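Local structure of protein adenylyltransferase (Bartonella henselae str. Houston-1, 5NH2) at residues F144-L147 against N148-P152; Q161-F164 against F165-L168; Q175-F178 against S179-T182. The protein transfers AMP from ATP to tyrosine or threonine residues of host target proteins through its Fic (fido) domain, and so contributes to virulence. All blocks are in the same frame, centred on the assembly; numbering follows the deposited sequence.

Contact 1: residues F144-L147 against N148-P152; sequences FNSL and NQLHP
F144 meets N148 one helical turn on: CE2 of the phenyl ring stands 4.1 Å from OD1 of N148, the ring and the amide planes inclined at 31°. F144 CG lies anti to the backbone N (chi1 -177°), beside the carbonyl carbon, which brings the ring forward to N148. The helix bond from N148 N to F144 O (2.9 Å) joins the same two residues. Two residues further along the helix, S146 sets its hydroxyl beside the L150 side chain, OG lying 3.9 Å from CD1 of L150, while L150 CG is 3.2 Å from S146 O. The helix then runs out. H151 N still donates to L147 O at 3.1 Å, but H151 turns to positive phi (56°), and this change of course brings the P152 ring back against L147, CD of the proline 4.2 Å from CD1 of the leucine. H151 and P152 open the Fic signature HPFREGNGR, so the turn delivers the chain from helix 133-150 straight into the ATP site. Outside the turn, N148 OD1 accepts a hydrogen bond from Q161 NE2. The F144 ring makes edge-to-face pairs with F165 and F206, and this last part of helix 133-150 packs on helices 157-171, 183-196 and 200-208.

Contact 2: residues Q161-F164 against F165-L168; sequences QRLF and FENL
Q161 to L168 form two turns of regular helix, with F165, E166, N167 and L168 each donating from N to the carbonyl oxygen four residues back, at 2.9 to 3.0 Å. The F165 ring meets both F164 and Q161. F164, with CG anti to its backbone N (chi1 -179°), swings its ring round so that its edge faces F165 in a T-shaped pair, the centroids 5.4 Å apart and the planes at 60°. F164 CD1 is the leading atom, 3.8 Å from CD1 of F165. At its rim, in the ring plane, F165 also meets the backbone: CD1 is 3.3 Å from Q161 O, the oxygen already bonded to F165 N, and Q161 CG approaches the same CD1. F164 thus covers part of one face of the F165 ring, and Q161 O lies at its edge. On another side of the helix L163 and N167 run alongside each other in the same direction, with CD2 of the leucine 3.5 Å from ND2 of the amide; ND2 has its polar partner in Y59 OH. E166 extends back along the helix, its CG 3.4 Å from R162 O, yet its carboxylate does not pair with the guanidinium: OE2 and R162 NE are 6.1 Å apart. R162, an ATP-binding residue by similarity, instead turns to the antitoxin homologue BiaA, the neighbouring chain, where E35 forms a salt bridge with NH2 and T31 a hydrogen bond with NE, consistent with the inhibitory glutamate seen in related Fic proteins. F165 packs on L143 of helix 133-150, whereas F164 and L163 face helix 57-68, so helix 157-171 packs on both.

Contact 3: residues Q175-F178 against S179-T182; sequences QLNF and SLIT
N177 is the first residue of 175-178 to engage the following chain, and it does so with both of its carbonyl oxygens. Its side chain has CG anti to the backbone N (chi1 -165°), which brings OD1 to the hydroxyl and backbone N of S179. There the serine hydroxyl donates to it, OG to OD1 at 3.0 Å, and S179 N adds a weak bond of 3.4 Å to the same OD1. S179 OG sits between its own backbone N and carbonyl carbon (chi1 87°), which turns it to N177 OD1. N177 O receives L180 N at 3.2 Å, the donor rising well above the carbonyl plane, and L180 CG comes within 3.9 Å of N177 CG, crossing the amide at a slant. F178 continues the pattern: its O accepts I181 N at 3.0 Å, again from above the carbonyl plane, and the I181 CB rests 3.5 Å from that oxygen. N177 packs on E23 and S179 on S30, both of the neighbouring BiaA chain. Two successive bonds to the third residue on define a short 3-10 turn, opened by an Asx turn, closed by a weak bond, at N177 and followed by T182, whose OG1 caps R185 N as the N-cap of helix 183-196.

From the N terminus, contact 1 comes first, at the end of helix 133-150, where the chain leaves the helix for the Fic signature. Contact 2 follows on helix 157-171, and contact 3 in the connection from that helix to helix 183-196. Each is local, closing a turn or two of chain, and the three run in series without nesting or crossing. They nevertheless meet in space: L147 CD2 packs 3.6 Å from Q161 CG, F144 CE1 lies 3.8 Å from F178 CZ, and E166 CG reaches L176 O at 3.6 Å. Helices 133-150 and 157-171 and the connection leading to helix 183-196 are thereby packed together, with F178 close to R162.

Contact 1: residues F144-L147 against N148-P152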
ATOM      1  N   PHE A 144       0.425  11.581  -5.957  1.00 28.44           N
ATOM      2  CA  PHE A 144       1.032  10.482  -5.226  1.00 24.48           C
ATOM      3  C   PHE A 144       2.560  10.628  -5.195  1.00 33.11           C
ATOM      4  O   PHE A 144       3.185  10.413  -4.150  1.00 33.83           O
ATOM      5  CB  PHE A 144       0.592   9.160  -5.867  1.00 24.63           C
ATOM      6  CG  PHE A 144       1.105   7.876  -5.152  1.00 26.00           C
ATOM      7  CD1 PHE A 144       0.300   7.187  -4.272  1.00 29.82           C
ATOM      8  CD2 PHE A 144       2.337   7.341  -5.459  1.00 25.17           C
ATOM      9  CE1 PHE A 144       0.725   5.988  -3.637  1.00 31.02           C
ATOM     10  CE2 PHE A 144       2.779   6.169  -4.834  1.00 33.98           C
ATOM     11  CZ  PHE A 144       1.961   5.487  -3.919  1.00 28.80           C
ATOM     12  N   ASN A 145       3.173  11.022  -6.318  1.00 28.57           N
ATOM     13  CA  ASN A 145       4.614  11.258  -6.342  1.00 29.52           C
ATOM     14  C   ASN A 145       4.978  12.378  -5.381  1.00 37.72           C
ATOM     15  O   ASN A 145       5.944  12.261  -4.601  1.00 36.86           O
ATOM     16  CB  ASN A 145       5.094  11.619  -7.756  1.00 30.60           C
ATOM     17  CG  ASN A 145       4.935  10.482  -8.758  1.00 37.53           C
ATOM     18  OD1 ASN A 145       4.721   9.325  -8.369  1.00 41.80           O
ATOM     19  ND2 ASN A 145       5.022  10.811 -10.069  1.00 29.08           N
ATOM     20  N   SER A 146       4.193  13.460  -5.396  1.00 29.91           N
ATOM     21  CA  SER A 146       4.487  14.570  -4.487  1.00 36.83           C
ATOM     22  C   SER A 146       4.383  14.149  -3.008  1.00 38.89           C
ATOM     23  O   SER A 146       5.277  14.444  -2.196  1.00 31.93           O
ATOM     24  CB  SER A 146       3.559  15.749  -4.774  1.00 33.05           C
ATOM     25  OG  SER A 146       3.566  16.609  -3.658  1.00 42.29           O
ATOM     26  N   LEU A 147       3.292  13.469  -2.632  1.00 34.38           N
ATOM     27  CA  LEU A 147       3.195  12.979  -1.251  1.00 34.61           C
ATOM     28  C   LEU A 147       4.315  12.002  -0.914  1.00 35.48           C
ATOM     29  O   LEU A 147       4.725  11.915   0.248  1.00 25.14           O
ATOM     30  CB  LEU A 147       1.851  12.290  -1.003  1.00 37.56           C
ATOM     31  CG  LEU A 147       1.451  12.036   0.445  1.00 40.81           C
ATOM     32  CD1 LEU A 147       1.436  13.369   1.195  1.00 39.56           C
ATOM     33  CD2 LEU A 147       0.079  11.379   0.500  1.00 40.80           C
ATOM     34  N   ASN A 148       4.803  11.241  -1.909  1.00 29.29           N
ATOM     35  CA  ASN A 148       5.938  10.352  -1.656  1.00 37.57           C
ATOM     36  C   ASN A 148       7.147  11.144  -1.203  1.00 32.40           C
ATOM     37  O   ASN A 148       7.849  10.735  -0.270  1.00 34.34           O
ATOM     38  CB  ASN A 148       6.317   9.558  -2.906  1.00 38.38           C
ATOM     39  CG  ASN A 148       6.214   8.091  -2.699  1.00 55.66           C
ATOM     40  OD1 ASN A 148       5.360   7.628  -1.947  1.00 61.12           O
ATOM     41  ND2 ASN A 148       7.077   7.332  -3.364  1.00 65.06           N
ATOM     42  N   GLN A 149       7.424  12.263  -1.895  1.00 30.89           N
ATOM     43  CA  GLN A 149       8.581  13.086  -1.574  1.00 35.22           C
ATOM     44  C   GLN A 149       8.389  13.829  -0.254  1.00 40.49           C
ATOM     45  O   GLN A 149       9.360  14.034   0.491  1.00 45.31           O
ATOM     46  CB  GLN A 149       8.857  14.064  -2.723  1.00 30.86           C
ATOM     47  CG  GLN A 149      10.204  14.783  -2.623  1.00 39.50           C
ATOM     48  CD  GLN A 149      10.072  16.180  -1.997  1.00 55.71           C
ATOM     49  OE1 GLN A 149       8.955  16.693  -1.841  1.00 54.17           O
ATOM     50  NE2 GLN A 149      11.216  16.800  -1.645  1.00 55.62           N
ATOM     51  N   LEU A 150       7.152  14.212   0.064  1.00 35.57           N
ATOM     52  CA  LEU A 150       6.929  15.046   1.231  1.00 28.71           C
ATOM     53  C   LEU A 150       7.088  14.224   2.509  1.00 27.11           C
ATOM     54  O   LEU A 150       7.840  14.615   3.414  1.00 30.29           O
ATOM     55  CB  LEU A 150       5.561  15.724   1.128  1.00 29.82           C
ATOM     56  CG  LEU A 150       5.194  16.781   0.046  1.00 35.25           C
ATOM     57  CD1 LEU A 150       3.680  17.150   0.187  1.00 26.04           C
ATOM     58  CD2 LEU A 150       6.088  18.085   0.011  1.00 27.63           C
ATOM     59  N   HIS A 151       6.455  13.032   2.563  1.00 37.57           N
ATOM     60  CA  HIS A 151       6.747  11.997   3.562  1.00 29.63           C
ATOM     61  C   HIS A 151       6.575  12.659   4.923  1.00 34.36           C
ATOM     62  O   HIS A 151       7.523  12.754   5.712  1.00 41.16           O
ATOM     63  CB  HIS A 151       8.172  11.457   3.319  1.00 33.04           C
ATOM     64  CG  HIS A 151       8.523  10.229   4.095  1.00 34.42           C
ATOM     65  ND1 HIS A 151       8.203   8.955   3.668  1.00 33.55           N
ATOM     66  CD2 HIS A 151       9.213  10.076   5.256  1.00 39.03           C
ATOM     67  CE1 HIS A 151       8.656   8.072   4.549  1.00 34.60           C
ATOM     68  NE2 HIS A 151       9.253   8.728   5.535  1.00 31.00           N
ATOM     69  N   PRO A 152       5.421  13.280   5.143  1.00 27.88           N
ATOM     70  CA  PRO A 152       5.314  14.285   6.207  1.00 26.62           C
ATOM     71  C   PRO A 152       5.259  13.736   7.622  1.00 34.87           C
ATOM     72  O   PRO A 152       5.248  14.573   8.542  1.00 29.94           O
ATOM     73  CB  PRO A 152       4.004  15.042   5.875  1.00 30.12           C
ATOM     74  CG  PRO A 152       3.123  14.007   5.210  1.00 24.57           C
ATOM     75  CD  PRO A 152       4.131  13.064   4.432  1.00 23.88           C
TER

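Contact 2: residues Q161-F164 against F165-L168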
ATOM      1  N   GLN A 161      -0.648   7.104   3.290  1.00 32.76           N
ATOM      2  CA  GLN A 161      -0.779   7.526   1.894  1.00 39.19           C
ATOM      3  C   GLN A 161      -1.580   6.513   1.066  1.00 35.83           C
ATOM      4  O   GLN A 161      -2.462   6.892   0.269  1.00 30.96           O
ATOM      5  CB  GLN A 161       0.617   7.722   1.296  1.00 40.16           C
ATOM      6  CG  GLN A 161       0.632   7.848  -0.194  1.00 43.50           C
ATOM      7  CD  GLN A 161       2.046   7.808  -0.759  1.00 53.17           C
ATOM      8  OE1 GLN A 161       2.934   7.122  -0.222  1.00 56.69           O
ATOM      9  NE2 GLN A 161       2.259   8.526  -1.852  1.00 46.88           N
ATOM     10  N   ARG A 162      -1.276   5.213   1.221  1.00 22.80           N
ATOM     11  CA  ARG A 162      -2.002   4.214   0.428  1.00 34.19           C
ATOM     12  C   ARG A 162      -3.496   4.274   0.737  1.00 38.62           C
ATOM     13  O   ARG A 162      -4.328   4.391  -0.183  1.00 27.29           O
ATOM     14  CB  ARG A 162      -1.441   2.800   0.670  1.00 30.87           C
ATOM     15  CG  ARG A 162      -0.123   2.554  -0.089  1.00 27.96           C
ATOM     16  CD  ARG A 162       0.427   1.109   0.068  1.00 27.76           C
ATOM     17  NE  ARG A 162       0.942   0.698   1.407  1.00 32.43           N
ATOM     18  CZ  ARG A 162       2.179   0.944   1.810  1.00 25.84           C
ATOM     19  NH1 ARG A 162       2.941   1.641   1.004  1.00 21.31           N
ATOM     20  NH2 ARG A 162       2.641   0.530   2.971  1.00 22.36           N
ATOM     21  N   LEU A 163      -3.851   4.283   2.040  1.00 35.76           N
ATOM     22  CA  LEU A 163      -5.266   4.372   2.387  1.00 29.62           C
ATOM     23  C   LEU A 163      -5.900   5.662   1.841  1.00 29.95           C
ATOM     24  O   LEU A 163      -7.062   5.659   1.405  1.00 31.03           O
ATOM     25  CB  LEU A 163      -5.449   4.276   3.900  1.00 32.92           C
ATOM     26  CG  LEU A 163      -6.526   3.273   4.344  1.00 42.93           C
ATOM     27  CD1 LEU A 163      -6.569   3.187   5.862  1.00 32.84           C
ATOM     28  CD2 LEU A 163      -7.926   3.577   3.758  1.00 41.17           C
ATOM     29  N   PHE A 164      -5.154   6.767   1.863  1.00 31.69           N
ATOM     30  CA  PHE A 164      -5.684   8.023   1.325  1.00 37.25           C
ATOM     31  C   PHE A 164      -6.006   7.866  -0.154  1.00 35.79           C
ATOM     32  O   PHE A 164      -7.076   8.292  -0.617  1.00 36.66           O
ATOM     33  CB  PHE A 164      -4.677   9.161   1.577  1.00 34.05           C
ATOM     34  CG  PHE A 164      -5.105  10.561   1.087  1.00 35.68           C
ATOM     35  CD1 PHE A 164      -4.885  10.960  -0.233  1.00 30.52           C
ATOM     36  CD2 PHE A 164      -5.624  11.503   1.974  1.00 33.44           C
ATOM     37  CE1 PHE A 164      -5.235  12.263  -0.674  1.00 37.89           C
ATOM     38  CE2 PHE A 164      -5.948  12.802   1.534  1.00 37.29           C
ATOM     39  CZ  PHE A 164      -5.750  13.180   0.219  1.00 26.40           C
ATOM     40  N   PHE A 165      -5.136   7.191  -0.901  1.00 35.29           N
ATOM     41  CA  PHE A 165      -5.389   7.138  -2.339  1.00 37.06           C
ATOM     42  C   PHE A 165      -6.412   6.072  -2.711  1.00 37.79           C
ATOM     43  O   PHE A 165      -7.114   6.245  -3.715  1.00 44.26           O
ATOM     44  CB  PHE A 165      -4.054   7.014  -3.099  1.00 31.96           C
ATOM     45  CG  PHE A 165      -3.398   8.357  -3.322  1.00 28.64           C
ATOM     46  CD1 PHE A 165      -2.571   8.910  -2.362  1.00 22.82           C
ATOM     47  CD2 PHE A 165      -3.672   9.091  -4.473  1.00 31.20           C
ATOM     48  CE1 PHE A 165      -1.987  10.194  -2.535  1.00 28.10           C
ATOM     49  CE2 PHE A 165      -3.100  10.360  -4.690  1.00 27.74           C
ATOM     50  CZ  PHE A 165      -2.247  10.924  -3.704  1.00 28.86           C
ATOM     51  N   GLU A 166      -6.577   5.031  -1.876  1.00 39.72           N
ATOM     52  CA  GLU A 166      -7.655   4.055  -2.083  1.00 39.33           C
ATOM     53  C   GLU A 166      -9.012   4.711  -1.884  1.00 34.14           C
ATOM     54  O   GLU A 166      -9.933   4.534  -2.696  1.00 36.99           O
ATOM     55  CB  GLU A 166      -7.512   2.854  -1.126  1.00 44.10           C
ATOM     56  CG  GLU A 166      -6.315   1.919  -1.358  1.00 48.94           C
ATOM     57  CD  GLU A 166      -6.000   1.012  -0.142  1.00 55.48           C
ATOM     58  OE1 GLU A 166      -6.783   0.973   0.833  1.00 61.11           O
ATOM     59  OE2 GLU A 166      -4.957   0.326  -0.153  1.00 60.50           O
ATOM     60  N   ASN A 167      -9.147   5.471  -0.804  1.00 34.24           N
ATOM     61  CA  ASN A 167     -10.402   6.142  -0.507  1.00 30.42           C
ATOM     62  C   ASN A 167     -10.675   7.281  -1.489  1.00 30.62           C
ATOM     63  O   ASN A 167     -11.819   7.474  -1.930  1.00 32.76           O
ATOM     64  CB  ASN A 167     -10.348   6.642   0.931  1.00 35.00           C
ATOM     65  CG  ASN A 167     -10.668   5.556   1.919  1.00 34.94           C
ATOM     66  OD1 ASN A 167     -11.080   4.473   1.534  1.00 39.47           O
ATOM     67  ND2 ASN A 167     -10.522   5.855   3.205  1.00 28.24           N
ATOM     68  N   LEU A 168      -9.642   8.035  -1.856  1.00 32.02           N
ATOM     69  CA  LEU A 168      -9.784   9.041  -2.906  1.00 30.98           C
ATOM     70  C   LEU A 168     -10.305   8.423  -4.205  1.00 35.19           C
ATOM     71  O   LEU A 168     -11.240   8.952  -4.827  1.00 34.09           O
ATOM     72  CB  LEU A 168      -8.447   9.735  -3.156  1.00 32.10           C
ATOM     73  CG  LEU A 168      -8.464  10.789  -4.279  1.00 35.09           C
ATOM     74  CD1 LEU A 168      -9.260  12.057  -3.870  1.00 33.24           C
ATOM     75  CD2 LEU A 168      -7.042  11.148  -4.682  1.00 29.53           C
TER

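Contact 3: residues Q175-F178 against S179-T182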
ATOM      1  N   GLN A 175     -10.954   2.660  -8.577  1.00 45.91           N
ATOM      2  CA  GLN A 175     -10.315   1.878  -7.534  1.00 44.15           C
ATOM      3  C   GLN A 175      -8.824   1.822  -7.796  1.00 37.91           C
ATOM      4  O   GLN A 175      -8.366   1.930  -8.944  1.00 37.70           O
ATOM      5  CB  GLN A 175     -10.896   0.450  -7.431  1.00 48.33           C
ATOM      6  CG  GLN A 175     -10.777  -0.391  -8.693  1.00 52.64           C
ATOM      7  CD  GLN A 175     -11.580  -1.687  -8.576  1.00 54.65           C
ATOM      8  OE1 GLN A 175     -11.340  -2.492  -7.672  1.00 52.63           O
ATOM      9  NE2 GLN A 175     -12.541  -1.885  -9.475  1.00 52.03           N
ATOM     10  N   LEU A 176      -8.077   1.654  -6.706  1.00 30.24           N
ATOM     11  CA  LEU A 176      -6.638   1.430  -6.730  1.00 37.10           C
ATOM     12  C   LEU A 176      -6.390   0.246  -5.801  1.00 41.00           C
ATOM     13  O   LEU A 176      -6.575   0.358  -4.582  1.00 33.63           O
ATOM     14  CB  LEU A 176      -5.880   2.692  -6.265  1.00 24.34           C
ATOM     15  CG  LEU A 176      -5.931   3.826  -7.280  1.00 34.56           C
ATOM     16  CD1 LEU A 176      -5.284   5.137  -6.757  1.00 31.59           C
ATOM     17  CD2 LEU A 176      -5.268   3.427  -8.624  1.00 27.97           C
ATOM     18  N   ASN A 177      -5.957  -0.885  -6.344  1.00 37.09           N
ATOM     19  CA  ASN A 177      -5.859  -2.075  -5.496  1.00 29.41           C
ATOM     20  C   ASN A 177      -4.386  -2.357  -5.224  1.00 32.34           C
ATOM     21  O   ASN A 177      -3.748  -3.137  -5.944  1.00 35.77           O
ATOM     22  CB  ASN A 177      -6.566  -3.272  -6.143  1.00 29.58           C
ATOM     23  CG  ASN A 177      -6.809  -4.398  -5.149  1.00 37.82           C
ATOM     24  OD1 ASN A 177      -6.053  -4.543  -4.168  1.00 35.59           O
ATOM     25  ND2 ASN A 177      -7.848  -5.195  -5.386  1.00 35.82           N
ATOM     26  N   PHE A 178      -3.905  -1.838  -4.086  1.00 31.67           N
ATOM     27  CA  PHE A 178      -2.483  -1.851  -3.782  1.00 33.65           C
ATOM     28  C   PHE A 178      -2.031  -3.206  -3.291  1.00 40.06           C
ATOM     29  O   PHE A 178      -0.830  -3.512  -3.343  1.00 38.95           O
ATOM     30  CB  PHE A 178      -2.136  -0.774  -2.749  1.00 33.75           C
ATOM     31  CG  PHE A 178      -1.967   0.585  -3.349  1.00 29.59           C
ATOM     32  CD1 PHE A 178      -0.815   0.898  -4.083  1.00 32.51           C
ATOM     33  CD2 PHE A 178      -2.948   1.540  -3.201  1.00 30.64           C
ATOM     34  CE1 PHE A 178      -0.631   2.142  -4.635  1.00 35.81           C
ATOM     35  CE2 PHE A 178      -2.792   2.790  -3.780  1.00 33.93           C
ATOM     36  CZ  PHE A 178      -1.627   3.097  -4.499  1.00 34.53           C
ATOM     37  N   SER A 179      -2.971  -4.036  -2.853  1.00 39.08           N
ATOM     38  CA  SER A 179      -2.591  -5.362  -2.419  1.00 32.81           C
ATOM     39  C   SER A 179      -2.095  -6.215  -3.575  1.00 32.86           C
ATOM     40  O   SER A 179      -1.598  -7.323  -3.346  1.00 35.07           O
ATOM     41  CB  SER A 179      -3.773  -6.012  -1.677  1.00 32.73           C
ATOM     42  OG  SER A 179      -4.626  -6.657  -2.588  1.00 37.18           O
ATOM     43  N   LEU A 180      -2.209  -5.744  -4.810  1.00 39.21           N
ATOM     44  CA  LEU A 180      -1.733  -6.510  -5.952  1.00 36.91           C
ATOM     45  C   LEU A 180      -0.304  -6.137  -6.340  1.00 36.91           C
ATOM     46  O   LEU A 180       0.229  -6.712  -7.309  1.00 33.08           O
ATOM     47  CB  LEU A 180      -2.671  -6.313  -7.146  1.00 30.02           C
ATOM     48  CG  LEU A 180      -4.138  -6.648  -6.862  1.00 42.19           C
ATOM     49  CD1 LEU A 180      -4.919  -6.675  -8.175  1.00 49.70           C
ATOM     50  CD2 LEU A 180      -4.317  -7.971  -6.123  1.00 41.02           C
ATOM     51  N   ILE A 181       0.312  -5.212  -5.592  1.00 29.40           N
ATOM     52  CA  ILE A 181       1.629  -4.630  -5.902  1.00 33.35           C
ATOM     53  C   ILE A 181       2.640  -5.188  -4.917  1.00 34.18           C
ATOM     54  O   ILE A 181       2.452  -5.023  -3.711  1.00 42.92           O
ATOM     55  CB  ILE A 181       1.596  -3.095  -5.786  1.00 30.93           C
ATOM     56  CG1 ILE A 181       0.700  -2.503  -6.876  1.00 34.20           C
ATOM     57  CG2 ILE A 181       3.036  -2.493  -5.784  1.00 30.92           C
ATOM     58  CD1 ILE A 181       1.044  -3.016  -8.243  1.00 43.01           C
ATOM     59  N   THR A 182       3.726  -5.795  -5.409  1.00 29.36           N
ATOM     60  CA  THR A 182       4.814  -6.288  -4.551  1.00 27.91           C
ATOM     61  C   THR A 182       5.761  -5.162  -4.078  1.00 32.45           C
ATOM     62  O   THR A 182       5.871  -4.093  -4.688  1.00 32.03           O
ATOM     63  CB  THR A 182       5.681  -7.340  -5.262  1.00 35.23           C
ATOM     64  OG1 THR A 182       6.411  -6.720  -6.340  1.00 35.94           O
ATOM     65  CG2 THR A 182       4.874  -8.545  -5.766  1.00 26.12           C
TER